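Local coordinates for type II secretion system protein F (Vibrio cholerae, PDB 3C1Q), which probably serves, through this first cytoplasmic domain, in the inner membrane complex of the type II secretion system, which exports toxins and proteases from the periplasm, at residues S81-G86 with G90-V95; A56-T59 with T63-D66; P12-I17 with H73-L78; A22-S27 with R36-Q41; V52-K57 with G69-V74. All coordinates share one frame; numbering follows the deposited sequence.

In the fold
The five contacts tie together a small all-helical cytoplasmic domain. Along the chain, interaction 4 closes first, joining helices 11-26 and 31-40; interactions 5 and 2 both start from helix 45-59, share Ala56 and Lys57, and have centres about 8 Å apart. Interaction 3 spans the longest stretch of sequence, bringing helix 11-26 against the loop before helix 77-89, and its centre lies about 5 Å from that of the chain. Interaction 1 comes last, turning helix 77-89 into helix 92-121; its centre is about 17 Å from that of interaction 5. Packing links neighbours: Ile17 meets Val38 between interactions 3 and 4, and Val83 meets Leu64 between 1 and 2. Interaction 4 also touches the second subunit.

Interaction 1 of 5, residues S81-G86 with G90-V95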
# COMPACT_ATOMS: atom_id res chain seq x y z
N SER B 81 -9.19 -9.86 -17.11
CA SER B 81 -9.68 -9.11 -18.26
C SER B 81 -9.27 -7.65 -18.21
O SER B 81 -8.86 -7.10 -19.23
CB SER B 81 -11.20 -9.22 -18.35
OG SER B 81 -11.56 -10.50 -18.83
N MSE B 82 -9.37 -7.05 -17.03
CA MSE B 82 -8.98 -5.65 -16.83
C MSE B 82 -7.47 -5.47 -17.13
O MSE B 82 -7.07 -4.57 -17.86
CB MSE B 82 -9.35 -5.17 -15.41
CG MSE B 82 -10.88 -4.97 -15.11
SE MSE B 82 -11.75 -3.89 -16.45
CE MSE B 82 -10.59 -2.32 -16.42
N VAL B 83 -6.64 -6.34 -16.57
CA VAL B 83 -5.19 -6.32 -16.80
C VAL B 83 -4.88 -6.44 -18.29
O VAL B 83 -4.10 -5.65 -18.84
CB VAL B 83 -4.48 -7.45 -16.01
CG1 VAL B 83 -2.99 -7.46 -16.30
CG2 VAL B 83 -4.71 -7.26 -14.49
N ALA B 84 -5.49 -7.42 -18.95
CA ALA B 84 -5.37 -7.58 -20.41
C ALA B 84 -5.69 -6.29 -21.16
O ALA B 84 -4.94 -5.91 -22.06
CB ALA B 84 -6.28 -8.71 -20.93
N ALA B 85 -6.80 -5.64 -20.82
CA ALA B 85 -7.17 -4.38 -21.49
C ALA B 85 -6.09 -3.32 -21.28
O ALA B 85 -5.72 -2.63 -22.22
CB ALA B 85 -8.56 -3.86 -21.01
N GLY B 86 -5.58 -3.20 -20.06
CA GLY B 86 -4.49 -2.26 -19.77
C GLY B 86 -3.20 -2.55 -20.53
O GLY B 86 -2.58 -1.64 -21.10
N GLY B 90 -1.67 -0.02 -23.39
CA GLY B 90 -0.56 0.75 -22.84
C GLY B 90 -0.98 1.58 -21.64
O GLY B 90 -0.40 2.63 -21.36
N HIS B 91 -2.00 1.10 -20.93
CA HIS B 91 -2.50 1.78 -19.73
C HIS B 91 -2.61 0.85 -18.52
O HIS B 91 -3.51 0.99 -17.70
CB HIS B 91 -3.83 2.46 -20.04
CG HIS B 91 -3.68 3.56 -21.03
ND1 HIS B 91 -3.06 4.74 -20.72
CD2 HIS B 91 -4.00 3.63 -22.35
CE1 HIS B 91 -3.02 5.51 -21.79
NE2 HIS B 91 -3.59 4.86 -22.79
N LEU B 92 -1.65 -0.05 -18.38
CA LEU B 92 -1.68 -0.97 -17.23
C LEU B 92 -1.67 -0.20 -15.92
O LEU B 92 -2.32 -0.58 -14.94
CB LEU B 92 -0.49 -1.94 -17.28
CG LEU B 92 -0.38 -2.96 -16.13
CD1 LEU B 92 -1.68 -3.74 -16.01
CD2 LEU B 92 0.80 -3.89 -16.29
N ASP B 93 -0.94 0.91 -15.91
CA ASP B 93 -0.80 1.71 -14.70
C ASP B 93 -2.16 2.16 -14.13
O ASP B 93 -2.44 1.94 -12.96
CB ASP B 93 0.16 2.89 -14.92
CG ASP B 93 -0.29 3.89 -15.98
OD1 ASP B 93 -1.03 3.54 -16.93
OD2 ASP B 93 0.13 5.06 -15.85
N SER B 94 -3.01 2.74 -14.97
CA SER B 94 -4.31 3.24 -14.49
C SER B 94 -5.31 2.11 -14.23
O SER B 94 -6.15 2.24 -13.34
CB SER B 94 -4.90 4.26 -15.45
OG SER B 94 -4.89 3.80 -16.77
N VAL B 95 -5.25 1.04 -15.02
CA VAL B 95 -6.09 -0.14 -14.78
C VAL B 95 -5.73 -0.78 -13.44
O VAL B 95 -6.63 -1.11 -12.66
CB VAL B 95 -6.03 -1.15 -15.94
CG1 VAL B 95 -6.74 -2.47 -15.56
CG2 VAL B 95 -6.67 -0.56 -17.21
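Val95 and Gly86 meet where helix 77-89 ends and helix 92-121 begins, and apolar packing makes up most of the contact. Val95 is turned toward the other helix and divides its two methyls between two targets. CG1, anti to the backbone N (chi1 171°), lies against the backbone of Met82, 3.1 Å from Met82 O, and also touches the selenomethionine side chain, with Val95 CG1 3.8 Å from Met82 CB. CG2 rests on the bare backbone of Gly86, 3.8 Å from Gly86 CA. With no side chain there, the helices come very close: Gly86 CA and Leu92 CA are 4.0 Å apart. Alongside, Val83 and Leu92 run side by side in the same direction, and Val83 CG1 meets Leu92 CD1 at 4.0 Å. Val83 also packs on Leu64 and Leu68 of helix 64-68, and on Leu99 further along the last helix.

The polar part is a backbone bond. His91 N donates to Gly86 O at 2.8 Å with an N-H...O angle of 148°. Ser89 OG bonds to the same oxygen. Gly90 has left helical geometry with positive phi (77°), and His91 then stands as the N-cap residue of the next helix. The whole is a Schellman motif running directly into a helix N-cap, a tight connection between helices 77-89 and 92-121.

Interaction 2 of 5, residues A56-T59 with T63-D66; sequences AKVT and TLSD
Val58 packs on Leu64 across a short loop between two successive helices, where helix 45-59 gives way to the short helix 64-68. The apolar contact is light. Val58 CG2, anti to its own carbonyl carbon and beside the backbone N, approaches the first turn of the new helix at Leu64 CA, 4.2 Å away, and reaches the Leu64 CD1 methyl at 4.5 Å. Helix 31-40 adds Leu35, packed on Val58, and Leu31, packed on Leu64, while Leu64 is also covered by Val83 of helix 77-89.

Side-chain-to-backbone bonds lie at both helix ends. Thr63 is the N-cap of helix 64-68: its hydroxyl accepts from Asp66 N, with Thr63 OG1 3.2 Å from Asp66 N and an N-H...O angle of 148°. In the last turn of the preceding helix, Thr59 OG1 donates back to Ala56 O at 2.7 Å. Glu87 of helix 77-89 adds bonds from its carboxylate to Leu64 N and Ser65 OG, gripping the start of the short helix from outside.

Charge joins the two segments at the surface through solvent. Lys57 NZ and Asp66 OD2 are 5.3 Å apart, too far for a direct salt bridge, and one water spans them: it accepts from Lys57 NZ at 2.7 Å and donates to Asp66 OD2 at 3.2 Å.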
# COMPACT_ATOMS: atom_id res chain seq x y z
N ALA B 56 8.63 -14.54 -12.87
CA ALA B 56 9.46 -15.35 -13.75
C ALA B 56 8.83 -15.37 -15.16
O ALA B 56 9.51 -15.11 -16.16
CB ALA B 56 9.62 -16.74 -13.19
N LYS B 57 7.52 -15.61 -15.23
CA LYS B 57 6.84 -15.69 -16.52
C LYS B 57 6.88 -14.36 -17.28
O LYS B 57 7.08 -14.35 -18.49
CB LYS B 57 5.40 -16.18 -16.36
CG LYS B 57 5.34 -17.68 -16.05
CD LYS B 57 3.93 -18.21 -16.11
CE LYS B 57 3.43 -18.42 -17.52
NZ LYS B 57 2.28 -19.37 -17.59
N VAL B 58 6.72 -13.25 -16.57
CA VAL B 58 6.76 -11.93 -17.19
C VAL B 58 8.15 -11.68 -17.78
O VAL B 58 8.26 -11.17 -18.89
CB VAL B 58 6.38 -10.84 -16.18
CG1 VAL B 58 6.81 -9.45 -16.68
CG2 VAL B 58 4.85 -10.91 -15.91
N THR B 59 9.20 -12.04 -17.05
CA THR B 59 10.57 -11.86 -17.57
C THR B 59 10.82 -12.75 -18.80
O THR B 59 11.67 -12.41 -19.64
CB THR B 59 11.64 -12.16 -16.50
OG1 THR B 59 11.69 -13.57 -16.24
CG2 THR B 59 11.32 -11.39 -15.20
N THR B 63 2.60 -12.13 -20.88
CA THR B 63 1.95 -10.95 -20.32
C THR B 63 1.55 -11.19 -18.86
O THR B 63 1.48 -12.33 -18.38
CB THR B 63 0.71 -10.55 -21.11
OG1 THR B 63 -0.13 -11.70 -21.23
CG2 THR B 63 1.08 -10.01 -22.48
N LEU B 64 1.32 -10.11 -18.14
CA LEU B 64 0.83 -10.23 -16.79
C LEU B 64 -0.52 -10.95 -16.78
O LEU B 64 -0.72 -11.89 -16.02
CB LEU B 64 0.73 -8.87 -16.12
CG LEU B 64 0.23 -8.89 -14.67
CD1 LEU B 64 1.11 -9.75 -13.77
CD2 LEU B 64 0.12 -7.46 -14.10
N SER B 65 -1.44 -10.50 -17.63
CA SER B 65 -2.77 -11.12 -17.73
C SER B 65 -2.70 -12.62 -18.02
O SER B 65 -3.44 -13.41 -17.42
CB SER B 65 -3.64 -10.42 -18.79
OG SER B 65 -3.02 -10.39 -20.06
N ASP B 66 -1.81 -13.03 -18.92
CA ASP B 66 -1.71 -14.45 -19.26
C ASP B 66 -1.15 -15.23 -18.06
O ASP B 66 -1.67 -16.30 -17.69
CB ASP B 66 -0.82 -14.63 -20.51
CG ASP B 66 -0.82 -16.04 -21.04
OD1 ASP B 66 -1.88 -16.70 -20.97
OD2 ASP B 66 0.23 -16.47 -21.57
O HOH W 1 0.69 -19.05 -19.78

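Interaction 3 of 5, residues P12-I17 with H73-L78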
# COMPACT_ATOMS: atom_id res chain seq x y z
N PRO B 12 -8.42 -9.25 2.28
CA PRO B 12 -7.32 -8.32 2.59
C PRO B 12 -6.02 -8.58 1.83
O PRO B 12 -5.34 -7.62 1.45
CB PRO B 12 -7.09 -8.48 4.10
CG PRO B 12 -7.94 -9.55 4.55
CD PRO B 12 -8.93 -9.91 3.48
N ASP B 13 -5.67 -9.83 1.61
CA ASP B 13 -4.40 -10.09 0.95
C ASP B 13 -4.46 -9.76 -0.53
O ASP B 13 -3.47 -9.29 -1.09
CB ASP B 13 -3.91 -11.50 1.22
CG ASP B 13 -3.25 -11.62 2.58
OD1 ASP B 13 -2.56 -10.65 3.01
OD2 ASP B 13 -3.41 -12.68 3.20
N LEU B 14 -5.60 -9.98 -1.18
CA LEU B 14 -5.72 -9.51 -2.58
C LEU B 14 -5.61 -7.98 -2.65
O LEU B 14 -4.93 -7.45 -3.53
CB LEU B 14 -7.02 -9.96 -3.24
CG LEU B 14 -7.14 -9.58 -4.72
CD1 LEU B 14 -6.05 -10.27 -5.54
CD2 LEU B 14 -8.52 -9.92 -5.24
N ALA B 15 -6.26 -7.28 -1.73
CA ALA B 15 -6.21 -5.83 -1.67
C ALA B 15 -4.78 -5.32 -1.48
O ALA B 15 -4.37 -4.33 -2.11
CB ALA B 15 -7.11 -5.31 -0.56
N LEU B 16 -4.03 -6.00 -0.62
CA LEU B 16 -2.67 -5.61 -0.31
C LEU B 16 -1.83 -5.72 -1.57
O LEU B 16 -1.21 -4.73 -1.99
CB LEU B 16 -2.11 -6.49 0.80
CG LEU B 16 -0.62 -6.38 1.12
CD1 LEU B 16 -0.27 -4.95 1.53
CD2 LEU B 16 -0.23 -7.38 2.20
N ILE B 17 -1.77 -6.91 -2.17
CA ILE B 17 -0.86 -7.07 -3.32
C ILE B 17 -1.30 -6.21 -4.49
O ILE B 17 -0.45 -5.72 -5.24
CB ILE B 17 -0.64 -8.56 -3.73
CG1 ILE B 17 -1.94 -9.23 -4.20
CG2 ILE B 17 0.03 -9.33 -2.56
CD1 ILE B 17 -1.80 -10.73 -4.69
N HIS B 73 -8.26 -18.93 -9.26
CA HIS B 73 -8.81 -18.91 -7.91
C HIS B 73 -8.42 -17.67 -7.08
O HIS B 73 -9.03 -17.41 -6.04
CB HIS B 73 -8.42 -20.22 -7.19
CG HIS B 73 -6.94 -20.37 -6.98
ND1 HIS B 73 -6.01 -20.24 -7.99
CD2 HIS B 73 -6.23 -20.67 -5.86
CE1 HIS B 73 -4.80 -20.42 -7.50
NE2 HIS B 73 -4.90 -20.68 -6.21
N VAL B 74 -7.44 -16.90 -7.55
CA VAL B 74 -7.01 -15.67 -6.88
C VAL B 74 -7.38 -14.46 -7.71
O VAL B 74 -7.90 -13.48 -7.18
CB VAL B 74 -5.49 -15.67 -6.63
CG1 VAL B 74 -5.03 -14.31 -6.12
CG2 VAL B 74 -5.12 -16.78 -5.66
N PHE B 75 -7.08 -14.53 -9.01
CA PHE B 75 -7.36 -13.46 -9.96
C PHE B 75 -8.49 -13.90 -10.89
O PHE B 75 -8.29 -14.72 -11.79
CB PHE B 75 -6.10 -13.15 -10.75
CG PHE B 75 -4.95 -12.77 -9.89
CD1 PHE B 75 -4.89 -11.52 -9.29
CD2 PHE B 75 -3.92 -13.68 -9.64
CE1 PHE B 75 -3.81 -11.18 -8.48
CE2 PHE B 75 -2.86 -13.35 -8.83
CZ PHE B 75 -2.80 -12.12 -8.25
N ASP B 76 -9.69 -13.39 -10.65
CA ASP B 76 -10.86 -13.87 -11.39
C ASP B 76 -10.89 -13.34 -12.83
O ASP B 76 -10.01 -12.58 -13.25
CB ASP B 76 -12.18 -13.62 -10.62
CG ASP B 76 -12.54 -12.14 -10.47
OD1 ASP B 76 -11.96 -11.27 -11.14
OD2 ASP B 76 -13.42 -11.85 -9.63
N GLU B 77 -11.89 -13.76 -13.59
CA GLU B 77 -11.99 -13.38 -15.00
C GLU B 77 -12.02 -11.87 -15.18
O GLU B 77 -11.38 -11.34 -16.09
CB GLU B 77 -13.23 -14.03 -15.59
CG GLU B 77 -13.53 -13.68 -17.03
CD GLU B 77 -14.73 -14.45 -17.57
OE1 GLU B 77 -15.17 -15.41 -16.88
OE2 GLU B 77 -15.22 -14.10 -18.66
N LEU B 78 -12.74 -11.16 -14.32
CA LEU B 78 -12.79 -9.70 -14.41
C LEU B 78 -11.41 -9.09 -14.17
O LEU B 78 -10.98 -8.22 -14.91
CB LEU B 78 -13.78 -9.11 -13.41
CG LEU B 78 -13.91 -7.59 -13.42
CD1 LEU B 78 -14.47 -7.10 -14.74
CD2 LEU B 78 -14.79 -7.15 -12.28
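In the core of this helical domain, the first helix, 11-26, meets the loop that leads into helix 77-89, with Leu14 and Ile17 one turn apart on the helix and Val74 and Phe75 packed against them. The Phe75 ring is the centre of the contact. Leu14 reaches it with one branch: CG lies anti to the backbone N (chi1 -176°), and the CD1 methyl comes 3.8 Å from Phe75 CE1. Further round the same ring, Ile17 CD1 stands 4.0 Å from Phe75 CZ. Ile17 CG1 is placed between its backbone N and carbonyl carbon (chi1 64°), and from there the extended chain carries the CD1 methyl to the ring. Both aliphatic chains run obliquely to the phenylalanine.

Val74 shares in this packing from within the loop. Its CG1 methyl sits over the centre of one face of the Phe75 ring, 3.6 Å above the plane, and it also meets Leu14, with Leu14 CD1 4.2 Å from Val74 CG1. No hydrogen bond crosses between the two segments; the contact rests on apolar side chains.

Surrounding residues complete the cluster: Met50 of helix 45-59 packs on both Ile17 and Phe75, and Ile9 touches Leu14, Ile17 and Val74. Asp76 N-caps the helix that follows, its OD1 accepting from Phe79 N. Phe75 thus takes part in the hydrophobic core of a helical bundle, joining the N-terminal helix to a helix entry distant in sequence.

Interaction 4 of 5, residues A22-S27 with R36-Q41; sequences ATLVQS and RAVAEQ
With CG anti to its carbonyl carbon (chi1 -65°) and CD1 extended beyond it (chi2 167°), Leu24 sends one methyl straight across to helix 31-40. There the CD1 methyl of Leu24 touches two neighbouring residues, Ala37 CB at 3.7 Å and Val38 CG2, likewise at 3.7 Å. The alanine points toward Leu24, whereas the valine offers the branch lying beside its own backbone N and runs obliquely to the leucine. All three residues are buried.

Within 22-27, side chains bond back to the backbone. Ser27 OG donates to Leu24 O at an unusually short 2.5 Å, in the carbonyl plane and on a lone pair, and Ser27 N reaches the same oxygen. Gln26 folds back so that NE2 bonds to Ala22 O at 3.0 Å from above the carbonyl plane, on the opposite face from Gln26 N; NE2 also bonds to Glu97, a calcium ligand.

Leu24 of the second subunit packs against Leu24, and Gln41 NE2 bonds to Thr23 O of the second subunit, with Gln41 NE2 of that subunit bonding to Thr23 O here. The contact is a buried helix-helix packing in an all-helical domain that also forms part of the homodimer interface.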
# COMPACT_ATOMS: atom_id res chain seq x y z
N ALA B 22 -0.01 -1.73 -7.92
CA ALA B 22 -0.44 -0.48 -8.53
C ALA B 22 0.48 0.69 -8.17
O ALA B 22 0.82 1.51 -9.02
CB ALA B 22 -1.86 -0.14 -8.10
N THR B 23 0.89 0.75 -6.91
CA THR B 23 1.73 1.82 -6.41
C THR B 23 3.09 1.83 -7.08
O THR B 23 3.61 2.88 -7.49
CB THR B 23 1.86 1.71 -4.86
OG1 THR B 23 0.54 1.81 -4.29
CG2 THR B 23 2.72 2.80 -4.30
N LEU B 24 3.66 0.66 -7.21
CA LEU B 24 4.97 0.51 -7.83
C LEU B 24 4.91 0.79 -9.34
O LEU B 24 5.71 1.56 -9.85
CB LEU B 24 5.52 -0.88 -7.54
CG LEU B 24 5.82 -1.16 -6.06
CD1 LEU B 24 6.06 -2.67 -5.82
CD2 LEU B 24 7.01 -0.37 -5.56
N VAL B 25 3.95 0.21 -10.03
CA VAL B 25 3.82 0.41 -11.46
C VAL B 25 3.61 1.89 -11.81
O VAL B 25 4.18 2.39 -12.79
CB VAL B 25 2.72 -0.48 -12.05
CG1 VAL B 25 2.39 -0.04 -13.46
CG2 VAL B 25 3.14 -1.94 -12.00
N GLN B 26 2.80 2.58 -11.03
CA GLN B 26 2.52 4.00 -11.30
C GLN B 26 3.71 4.91 -11.04
O GLN B 26 3.75 6.02 -11.56
CB GLN B 26 1.30 4.47 -10.51
CG GLN B 26 0.02 4.03 -11.17
CD GLN B 26 -1.18 4.31 -10.34
OE1 GLN B 26 -1.95 5.24 -10.62
NE2 GLN B 26 -1.34 3.53 -9.28
N SER B 27 4.69 4.42 -10.28
CA SER B 27 5.94 5.15 -10.06
C SER B 27 6.89 5.10 -11.25
O SER B 27 7.89 5.83 -11.27
CB SER B 27 6.66 4.61 -8.83
OG SER B 27 7.28 3.37 -9.12
N ARG B 36 8.84 -8.34 -8.27
CA ARG B 36 9.87 -8.77 -7.32
C ARG B 36 9.66 -8.15 -5.94
O ARG B 36 9.70 -8.84 -4.93
CB ARG B 36 11.26 -8.41 -7.83
CG ARG B 36 12.40 -8.93 -6.93
CD ARG B 36 13.71 -8.27 -7.21
NE ARG B 36 14.44 -8.87 -8.32
CZ ARG B 36 15.46 -9.73 -8.21
NH1 ARG B 36 15.89 -10.15 -7.02
NH2 ARG B 36 16.05 -10.20 -9.30
N ALA B 37 9.46 -6.83 -5.89
CA ALA B 37 9.23 -6.12 -4.65
C ALA B 37 8.01 -6.66 -3.90
O ALA B 37 8.09 -6.91 -2.69
CB ALA B 37 9.09 -4.60 -4.92
N VAL B 38 6.89 -6.84 -4.59
CA VAL B 38 5.68 -7.32 -3.90
C VAL B 38 5.93 -8.73 -3.30
O VAL B 38 5.56 -9.01 -2.14
CB VAL B 38 4.39 -7.27 -4.81
CG1 VAL B 38 3.16 -7.67 -4.02
CG2 VAL B 38 4.21 -5.87 -5.43
N ALA B 39 6.63 -9.58 -4.06
CA ALA B 39 7.02 -10.90 -3.58
C ALA B 39 7.89 -10.83 -2.33
O ALA B 39 7.60 -11.50 -1.34
CB ALA B 39 7.79 -11.67 -4.68
N GLU B 40 8.95 -10.03 -2.38
CA GLU B 40 9.91 -9.90 -1.28
C GLU B 40 9.25 -9.40 -0.01
O GLU B 40 9.72 -9.69 1.08
CB GLU B 40 10.98 -8.88 -1.64
CG GLU B 40 11.95 -9.29 -2.72
CD GLU B 40 12.82 -8.13 -3.21
OE1 GLU B 40 12.43 -6.95 -3.03
OE2 GLU B 40 13.90 -8.40 -3.78
N GLN B 41 8.20 -8.59 -0.18
CA GLN B 41 7.51 -7.97 0.94
C GLN B 41 6.34 -8.79 1.52
O GLN B 41 5.72 -8.37 2.48
CB GLN B 41 7.02 -6.57 0.54
CG GLN B 41 8.17 -5.61 0.22
CD GLN B 41 7.70 -4.29 -0.31
OE1 GLN B 41 6.63 -3.80 0.08
NE2 GLN B 41 8.47 -3.69 -1.22

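Interaction 5 of 5, residues V52-K57 with G69-V74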
# COMPACT_ATOMS: atom_id res chain seq x y z
N VAL B 52 6.51 -14.73 -7.31
CA VAL B 52 7.80 -15.05 -7.90
C VAL B 52 7.57 -15.78 -9.23
O VAL B 52 8.25 -15.50 -10.23
CB VAL B 52 8.67 -15.86 -6.91
CG1 VAL B 52 9.91 -16.45 -7.58
CG2 VAL B 52 9.10 -14.97 -5.75
N ALA B 53 6.62 -16.70 -9.24
CA ALA B 53 6.30 -17.48 -10.43
C ALA B 53 5.76 -16.58 -11.54
O ALA B 53 6.15 -16.69 -12.69
CB ALA B 53 5.29 -18.60 -10.10
N VAL B 54 4.85 -15.67 -11.18
CA VAL B 54 4.31 -14.70 -12.12
C VAL B 54 5.43 -13.80 -12.66
O VAL B 54 5.49 -13.53 -13.88
CB VAL B 54 3.17 -13.87 -11.47
CG1 VAL B 54 2.74 -12.70 -12.35
CG2 VAL B 54 1.95 -14.80 -11.19
N ARG B 55 6.30 -13.34 -11.78
CA ARG B 55 7.44 -12.53 -12.20
C ARG B 55 8.33 -13.27 -13.18
O ARG B 55 8.76 -12.70 -14.19
CB ARG B 55 8.29 -12.09 -11.02
CG ARG B 55 9.34 -11.08 -11.50
CD ARG B 55 10.44 -10.80 -10.54
NE ARG B 55 11.61 -10.38 -11.32
CZ ARG B 55 12.87 -10.66 -11.01
NH1 ARG B 55 13.85 -10.25 -11.82
NH2 ARG B 55 13.18 -11.32 -9.90
N ALA B 56 8.63 -14.54 -12.87
CA ALA B 56 9.46 -15.35 -13.75
C ALA B 56 8.83 -15.37 -15.16
O ALA B 56 9.51 -15.11 -16.16
CB ALA B 56 9.62 -16.74 -13.19
N LYS B 57 7.52 -15.61 -15.23
CA LYS B 57 6.84 -15.69 -16.52
C LYS B 57 6.88 -14.36 -17.28
O LYS B 57 7.08 -14.35 -18.49
CB LYS B 57 5.40 -16.18 -16.36
CG LYS B 57 5.34 -17.68 -16.05
CD LYS B 57 3.93 -18.21 -16.11
CE LYS B 57 3.43 -18.42 -17.52
NZ LYS B 57 2.28 -19.37 -17.59
N GLY B 69 -3.47 -16.07 -15.18
CA GLY B 69 -4.37 -17.15 -15.52
C GLY B 69 -4.00 -18.49 -14.92
O GLY B 69 -4.82 -19.40 -14.88
N ASP B 70 -2.75 -18.63 -14.47
CA ASP B 70 -2.35 -19.80 -13.69
C ASP B 70 -2.93 -19.81 -12.25
O ASP B 70 -2.83 -20.83 -11.56
CB ASP B 70 -0.82 -19.93 -13.67
CG ASP B 70 -0.23 -20.22 -15.05
OD1 ASP B 70 -0.98 -20.51 -15.99
OD2 ASP B 70 1.01 -20.16 -15.19
N TYR B 71 -3.53 -18.71 -11.81
CA TYR B 71 -4.14 -18.63 -10.47
C TYR B 71 -5.53 -18.00 -10.56
O TYR B 71 -5.77 -16.93 -9.99
CB TYR B 71 -3.26 -17.79 -9.53
CG TYR B 71 -1.84 -18.26 -9.51
CD1 TYR B 71 -1.40 -19.21 -8.61
CD2 TYR B 71 -0.93 -17.76 -10.44
CE1 TYR B 71 -0.09 -19.66 -8.65
CE2 TYR B 71 0.37 -18.18 -10.47
CZ TYR B 71 0.78 -19.14 -9.59
OH TYR B 71 2.09 -19.55 -9.65
N PRO B 72 -6.47 -18.67 -11.26
CA PRO B 72 -7.81 -18.15 -11.52
C PRO B 72 -8.67 -18.13 -10.25
O PRO B 72 -9.67 -17.41 -10.18
CB PRO B 72 -8.37 -19.13 -12.55
CG PRO B 72 -7.69 -20.41 -12.26
CD PRO B 72 -6.30 -20.02 -11.83
N HIS B 73 -8.26 -18.93 -9.26
CA HIS B 73 -8.81 -18.91 -7.91
C HIS B 73 -8.42 -17.67 -7.08
O HIS B 73 -9.03 -17.41 -6.04
CB HIS B 73 -8.42 -20.22 -7.19
CG HIS B 73 -6.94 -20.37 -6.98
ND1 HIS B 73 -6.01 -20.24 -7.99
CD2 HIS B 73 -6.23 -20.67 -5.86
CE1 HIS B 73 -4.80 -20.42 -7.50
NE2 HIS B 73 -4.90 -20.68 -6.21
N VAL B 74 -7.44 -16.90 -7.55
CA VAL B 74 -7.01 -15.67 -6.88
C VAL B 74 -7.38 -14.46 -7.71
O VAL B 74 -7.90 -13.48 -7.18
CB VAL B 74 -5.49 -15.67 -6.63
CG1 VAL B 74 -5.03 -14.31 -6.12
CG2 VAL B 74 -5.12 -16.78 -5.66
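Lys57 and Asp70 form a salt bridge between helix 45-59 and the loop that follows helix 64-68. The two side chains approach each other from their own segments, and Lys57 NZ donates to Asp70 OD2 at 2.8 Å, meeting that oxygen on its syn side but 26° out of the carboxylate plane. The other carboxylate oxygen is not shared in the same way, since Asp70 OD1 lies 3.8 Å from Lys57 NZ. The bend of the lysine chain at chi3 (77°) also leaves Lys57 CD 3.6 Å from Asp70 OD2.

Next to the ion pair, Tyr71 lies against the same side of the helix. Its ring and Val54 lie antiparallel alongside each other, with Val54 CG2 3.8 Å from Tyr71 CE2. At the end of the ring, the hydroxyl reaches the helix one turn before Lys57: Tyr71 OH is 3.4 Å from Ala53 CB. Lysine, valine and alanine together thus receive two consecutive loop residues.

Further out, Tyr62 adds a cation-pi contact with Lys57. Val54 is backed by Leu64 and Ser67 of helix 64-68, while Met50, from the preceding turn of helix 45-59, packs on Tyr71. Within the loop, Val74 N bonds to Tyr71 O at 3.0 Å, closing a turn just after the tyrosine. Far from the calcium sites, this is surface packing of an interhelical loop onto a helix flank, a salt bridge beside an aromatic-aliphatic patch.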